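Local coordinates for glycosyl hydrolase (Bacteroides ovatus, PDB 3QC2), which is named a glycosyl hydrolase, belongs to the beta-fructosidase clan and is rich in beta-strands, in keeping with a five-bladed beta-propeller, at residues W14-F19 with A285-F290; E304-P309 with V324-M329. All coordinates share one frame; numbering follows the deposited sequence.

Contact 1: W14-F19 with A285-F290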
loop_
_atom_site.group_PDB
_atom_site.type_symbol
_atom_site.label_atom_id
_atom_site.label_comp_id
_atom_site.label_asym_id
_atom_site.label_seq_id
_atom_site.Cartn_x
_atom_site.Cartn_y
_atom_site.Cartn_z
ATOM N N TRP A 14 -14.402 -0.958 -16.382
ATOM C CA TRP A 14 -13.007 -0.444 -16.230
ATOM C C TRP A 14 -12.296 -0.931 -14.948
ATOM O O TRP A 14 -11.074 -0.933 -14.876
ATOM C CB TRP A 14 -12.983 1.093 -16.281
ATOM C CG TRP A 14 -13.835 1.759 -15.233
ATOM C CD1 TRP A 14 -15.108 2.246 -15.394
ATOM C CD2 TRP A 14 -13.479 2.014 -13.872
ATOM N NE1 TRP A 14 -15.561 2.788 -14.210
ATOM C CE2 TRP A 14 -14.579 2.657 -13.262
ATOM C CE3 TRP A 14 -12.338 1.773 -13.109
ATOM C CZ2 TRP A 14 -14.565 3.050 -11.931
ATOM C CZ3 TRP A 14 -12.330 2.158 -11.791
ATOM C CH2 TRP A 14 -13.435 2.790 -11.212
ATOM N N ALA A 15 -13.074 -1.339 -13.949
ATOM C CA ALA A 15 -12.526 -1.759 -12.648
ATOM C C ALA A 15 -11.982 -3.196 -12.632
ATOM O O ALA A 15 -12.381 -4.023 -13.425
ATOM C CB ALA A 15 -13.603 -1.594 -11.552
ATOM N N PHE A 16 -11.051 -3.450 -11.707
ATOM C CA PHE A 16 -10.489 -4.783 -11.484
ATOM C C PHE A 16 -11.389 -5.494 -10.492
ATOM O O PHE A 16 -11.843 -4.881 -9.511
ATOM C CB PHE A 16 -9.074 -4.698 -10.868
ATOM C CG PHE A 16 -8.015 -4.193 -11.817
ATOM C CD1 PHE A 16 -7.901 -2.835 -12.100
ATOM C CD2 PHE A 16 -7.111 -5.072 -12.406
ATOM C CE1 PHE A 16 -6.915 -2.365 -12.972
ATOM C CE2 PHE A 16 -6.123 -4.607 -13.273
ATOM C CZ PHE A 16 -6.026 -3.254 -13.554
ATOM N N GLY A 17 -11.645 -6.774 -10.721
ATOM C CA GLY A 17 -12.455 -7.558 -9.793
ATOM C C GLY A 17 -13.423 -8.514 -10.459
ATOM O O GLY A 17 -13.676 -8.412 -11.649
ATOM N N GLY A 18 -13.995 -9.434 -9.684
ATOM C CA GLY A 18 -13.754 -9.540 -8.232
ATOM C C GLY A 18 -12.493 -10.312 -7.848
ATOM O O GLY A 18 -11.999 -11.131 -8.610
ATOM N N PHE A 19 -11.987 -10.016 -6.646
ATOM C CA PHE A 19 -10.823 -10.682 -6.081
ATOM C C PHE A 19 -11.337 -11.729 -5.114
ATOM O O PHE A 19 -11.855 -11.408 -4.047
ATOM C CB PHE A 19 -9.931 -9.684 -5.366
ATOM C CG PHE A 19 -9.246 -8.720 -6.289
ATOM C CD1 PHE A 19 -9.926 -7.639 -6.812
ATOM C CD2 PHE A 19 -7.915 -8.893 -6.627
ATOM C CE1 PHE A 19 -9.286 -6.738 -7.666
ATOM C CE2 PHE A 19 -7.274 -7.999 -7.473
ATOM C CZ PHE A 19 -7.965 -6.920 -7.990
ATOM N N ALA A 285 -11.930 -1.309 0.555
ATOM C CA ALA A 285 -11.241 -0.941 -0.663
ATOM C C ALA A 285 -12.126 -0.433 -1.787
ATOM O O ALA A 285 -13.184 -0.994 -2.069
ATOM C CB ALA A 285 -10.394 -2.132 -1.156
ATOM N N GLY A 286 -11.646 0.629 -2.445
ATOM C CA GLY A 286 -12.329 1.246 -3.562
ATOM C C GLY A 286 -11.409 1.365 -4.762
ATOM O O GLY A 286 -10.273 0.920 -4.724
ATOM N N GLN A 287 -11.926 1.952 -5.837
ATOM C CA GLN A 287 -11.148 2.179 -7.061
ATOM C C GLN A 287 -11.572 3.498 -7.660
ATOM O O GLN A 287 -12.752 3.848 -7.622
ATOM C CB GLN A 287 -11.357 1.051 -8.090
ATOM C CG GLN A 287 -10.980 -0.330 -7.599
ATOM C CD GLN A 287 -11.063 -1.415 -8.691
ATOM O OE1 GLN A 287 -10.679 -1.194 -9.848
ATOM N NE2 GLN A 287 -11.528 -2.587 -8.313
ATOM N N ALA A 288 -10.613 4.234 -8.189
ATOM C CA ALA A 288 -10.873 5.512 -8.843
ATOM C C ALA A 288 -10.306 5.438 -10.272
ATOM O O ALA A 288 -9.313 4.746 -10.507
ATOM C CB ALA A 288 -10.232 6.632 -8.076
ATOM N N LEU A 289 -10.946 6.140 -11.212
ATOM C CA LEU A 289 -10.519 6.145 -12.616
ATOM C C LEU A 289 -10.086 7.546 -13.043
ATOM O O LEU A 289 -10.828 8.523 -12.836
ATOM C CB LEU A 289 -11.667 5.684 -13.513
ATOM C CG LEU A 289 -11.358 5.496 -15.000
ATOM C CD1 LEU A 289 -10.367 4.337 -15.202
ATOM C CD2 LEU A 289 -12.637 5.244 -15.770
ATOM N N PHE A 290 -8.893 7.638 -13.637
ATOM C CA PHE A 290 -8.342 8.899 -14.129
ATOM C C PHE A 290 -8.093 8.819 -15.645
ATOM O O PHE A 290 -7.948 7.737 -16.206
ATOM C CB PHE A 290 -7.036 9.227 -13.427
ATOM C CG PHE A 290 -7.182 9.522 -11.958
ATOM C CD1 PHE A 290 -7.159 8.501 -11.028
ATOM C CD2 PHE A 290 -7.313 10.834 -11.504
ATOM C CE1 PHE A 290 -7.273 8.773 -9.661
ATOM C CE2 PHE A 290 -7.431 11.107 -10.135
ATOM C CZ PHE A 290 -7.408 10.068 -9.220
#
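Gln287 reaches out from strand 283-290 toward segment 14-19 and grips the backbone of Phe16 with both ends of its side-chain amide. OE1 accepts the N-H of Phe16 at 2.9 Å, in the carbonyl plane and on a lone pair. NE2 gives its hydrogen to the carbonyl O of the same residue over 2.6 Å, with Phe16 O only 2° out of the amide plane. Two bonds to one residue fix the rotation of the amide, and the extended chain beyond CG carries it there. This is the tight part: Ala15 CB also lies 3.4 Å from Gln287 OE1, and the Phe16 ring turns its edge to that oxygen.

Round Trp14, which is partly exposed, packing is less directional and largely apolar. Leu289 CD2 sits over one face of the indole, 3.8 Å from the centroid of the five-membered ring in a CH-pi contact, while Ala15 CB lies over the opposite face. The six-membered end meets Gln287 O in plane at CH2, 3.8 Å away. Val262 of strand 260-268 touches Trp14, Phe16, Gln287 and Leu289. A buried side-chain amide thus stands in for a strand partner, pairing with the N-H and C=O of one residue, Phe16, in an irregular segment.

Contact 2: E304-P309 with V324-M329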
loop_
_atom_site.group_PDB
_atom_site.type_symbol
_atom_site.label_atom_id
_atom_site.label_comp_id
_atom_site.label_asym_id
_atom_site.label_seq_id
_atom_site.Cartn_x
_atom_site.Cartn_y
_atom_site.Cartn_z
ATOM N N GLU A 304 -19.458 1.900 -4.061
ATOM C CA GLU A 304 -19.444 0.843 -3.050
ATOM C C GLU A 304 -18.053 0.215 -3.064
ATOM O O GLU A 304 -17.456 0.104 -4.108
ATOM C CB GLU A 304 -20.475 -0.233 -3.404
ATOM C CG GLU A 304 -21.895 0.280 -3.580
ATOM C CD GLU A 304 -22.524 0.753 -2.276
ATOM O OE1 GLU A 304 -21.957 0.484 -1.198
ATOM O OE2 GLU A 304 -23.598 1.385 -2.330
ATOM N N PRO A 305 -17.543 -0.199 -1.901
ATOM C CA PRO A 305 -16.239 -0.829 -1.908
ATOM C C PRO A 305 -16.310 -2.188 -2.644
ATOM O O PRO A 305 -17.324 -2.884 -2.558
ATOM C CB PRO A 305 -15.933 -1.008 -0.425
ATOM C CG PRO A 305 -17.250 -1.136 0.205
ATOM C CD PRO A 305 -18.166 -0.245 -0.572
ATOM N N PHE A 306 -15.258 -2.526 -3.387
ATOM C CA PHE A 306 -15.216 -3.795 -4.164
ATOM C C PHE A 306 -14.677 -4.932 -3.336
ATOM O O PHE A 306 -14.855 -6.084 -3.689
ATOM C CB PHE A 306 -14.355 -3.642 -5.426
ATOM C CG PHE A 306 -12.873 -3.612 -5.156
ATOM C CD1 PHE A 306 -12.214 -2.399 -4.876
ATOM C CD2 PHE A 306 -12.119 -4.792 -5.200
ATOM C CE1 PHE A 306 -10.826 -2.369 -4.631
ATOM C CE2 PHE A 306 -10.745 -4.769 -4.954
ATOM C CZ PHE A 306 -10.093 -3.545 -4.666
ATOM N N PHE A 307 -13.991 -4.592 -2.238
ATOM C CA PHE A 307 -13.393 -5.573 -1.338
ATOM C C PHE A 307 -13.489 -5.036 0.088
ATOM O O PHE A 307 -13.089 -3.911 0.355
ATOM C CB PHE A 307 -11.928 -5.804 -1.733
ATOM C CG PHE A 307 -11.302 -7.008 -1.096
ATOM C CD1 PHE A 307 -11.499 -8.277 -1.642
ATOM C CD2 PHE A 307 -10.492 -6.883 0.023
ATOM C CE1 PHE A 307 -10.905 -9.422 -1.064
ATOM C CE2 PHE A 307 -9.897 -8.022 0.606
ATOM C CZ PHE A 307 -10.117 -9.300 0.036
ATOM N N ARG A 308 -14.037 -5.848 0.996
ATOM C CA ARG A 308 -14.208 -5.449 2.410
ATOM C C ARG A 308 -14.062 -6.664 3.325
ATOM O O ARG A 308 -13.999 -7.797 2.837
ATOM C CB ARG A 308 -15.572 -4.793 2.607
ATOM C CG ARG A 308 -16.767 -5.705 2.356
ATOM C CD ARG A 308 -18.051 -4.919 2.457
ATOM N NE ARG A 308 -19.235 -5.740 2.246
ATOM C CZ ARG A 308 -19.866 -6.436 3.199
ATOM N NH1 ARG A 308 -19.424 -6.445 4.472
ATOM N NH2 ARG A 308 -20.944 -7.147 2.882
ATOM N N PRO A 309 -13.994 -6.437 4.663
ATOM C CA PRO A 309 -13.880 -7.567 5.593
ATOM C C PRO A 309 -15.055 -8.508 5.496
ATOM O O PRO A 309 -16.198 -8.081 5.649
ATOM C CB PRO A 309 -13.840 -6.887 6.968
ATOM C CG PRO A 309 -13.267 -5.562 6.701
ATOM C CD PRO A 309 -13.783 -5.153 5.351
ATOM N N VAL A 324 -9.678 -4.174 6.261
ATOM C CA VAL A 324 -8.690 -4.600 5.238
ATOM C C VAL A 324 -8.015 -3.384 4.604
ATOM O O VAL A 324 -8.662 -2.385 4.343
ATOM C CB VAL A 324 -9.308 -5.501 4.123
ATOM C CG1 VAL A 324 -9.764 -6.823 4.705
ATOM C CG2 VAL A 324 -10.448 -4.790 3.400
ATOM N N PHE A 325 -6.713 -3.487 4.361
ATOM C CA PHE A 325 -5.931 -2.388 3.791
ATOM C C PHE A 325 -5.102 -2.909 2.597
ATOM O O PHE A 325 -4.068 -3.562 2.792
ATOM C CB PHE A 325 -5.040 -1.803 4.887
ATOM C CG PHE A 325 -4.377 -0.520 4.517
ATOM C CD1 PHE A 325 -5.069 0.676 4.607
ATOM C CD2 PHE A 325 -3.066 -0.495 4.114
ATOM C CE1 PHE A 325 -4.465 1.885 4.282
ATOM C CE2 PHE A 325 -2.450 0.706 3.788
ATOM C CZ PHE A 325 -3.157 1.900 3.873
ATOM N N ILE A 326 -5.579 -2.637 1.364
ATOM C CA ILE A 326 -4.889 -3.117 0.142
ATOM C C ILE A 326 -3.641 -2.302 -0.114
ATOM O O ILE A 326 -3.633 -1.077 0.067
ATOM C CB ILE A 326 -5.816 -3.174 -1.126
ATOM C CG1 ILE A 326 -6.347 -1.794 -1.525
ATOM C CG2 ILE A 326 -6.975 -4.124 -0.889
ATOM C CD1 ILE A 326 -7.122 -1.797 -2.863
ATOM N N GLU A 327 -2.577 -2.982 -0.530
ATOM C CA GLU A 327 -1.281 -2.319 -0.692
ATOM C C GLU A 327 -0.311 -2.981 -1.691
ATOM O O GLU A 327 0.572 -2.292 -2.242
ATOM C CB GLU A 327 -0.643 -2.231 0.694
ATOM C CG GLU A 327 0.595 -1.381 0.813
ATOM C CD GLU A 327 0.976 -1.142 2.288
ATOM O OE1 GLU A 327 0.088 -1.177 3.146
ATOM O OE2 GLU A 327 2.150 -0.912 2.571
ATOM N N GLY A 328 -0.456 -4.295 -1.909
ATOM C CA GLY A 328 0.405 -5.046 -2.851
ATOM C C GLY A 328 -0.433 -5.674 -3.942
ATOM O O GLY A 328 -1.583 -6.091 -3.698
HETATM N N MSE A 329 0.134 -5.781 -5.141
HETATM C CA MSE A 329 -0.603 -6.307 -6.279
HETATM C C MSE A 329 0.363 -6.803 -7.365
HETATM O O MSE A 329 1.265 -6.076 -7.772
HETATM C CB MSE A 329 -1.502 -5.197 -6.810
HETATM C CG MSE A 329 -2.531 -5.604 -7.797
HETATM SE SE MSE A 329 -3.766 -4.097 -8.118
HETATM C CE MSE A 329 -4.791 -4.923 -9.544
#
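Val324 and Ile326, alternate residues on one side of strand 324-332, carry the strand's half of this contact, and everything they meet across it is apolar or backbone. Of the aliphatic contacts, those of Val324 centre on one methyl. With chi1 -66° CG1 is anti to the carbonyl carbon, which leaves CG2 between the backbone N and the carbonyl carbon, and from there CG2 meets Pro309 CD at 3.9 Å and Arg308 CA at the same distance. The pyrrolidine ring also lies against the strand backbone, with Pro309 CG 3.9 Å from Val324 N.

The aromatic contacts belong to two consecutive phenylalanines that point different ways. Phe306 presents the edge of its ring, CZ lying 3.9 Å from Ile326 CD1, near the ring plane; the two side chains arrive from opposite directions. Phe307 comes at about a right angle to Val324, its CD2 4.0 Å from CG2, and its own CB rests 3.5 Å above the Phe306 ring plane. Farther out, Phe307 meets Tyr340 of strand 335-342 edge-to-face, and that tyrosine also touches Val324 and Ile326.

Polar groups look elsewhere. Arg308 turns away from the strand and donates from NH2 to Pro362 O, while its backbone N bonds to Asp361 OD2; Ile326 N is taken by Asn266 OD1. Along the strand, Glu327 and Gly328 both face Tyr339, a classic beta bulge. Directional bonds are therefore spent on neighbouring elements, and between the two segments cohesion comes from van der Waals contact and the burial of hydrocarbon.

Overall arrangement
Both contacts are buried and lie on the same side of the chain's centre, the centre of contact 1 about 15 Å and that of contact 2 about 10 Å from it. Each sets an irregular segment against a strand, but of different sheets. Contact 1 brings a residue range near the N-terminus to a strand 266 residues later, and combines an amide bonded to backbone with the packing of an indole on a leucine; contact 2 spans only 15 residues and is held by apolar contacts, with no polar bond between its segments. Their centres are about 10 Å apart, and Ala285 joins them: its N and O probably hydrogen-bond Phe307 O and Phe306 N, each at 2.9 Å.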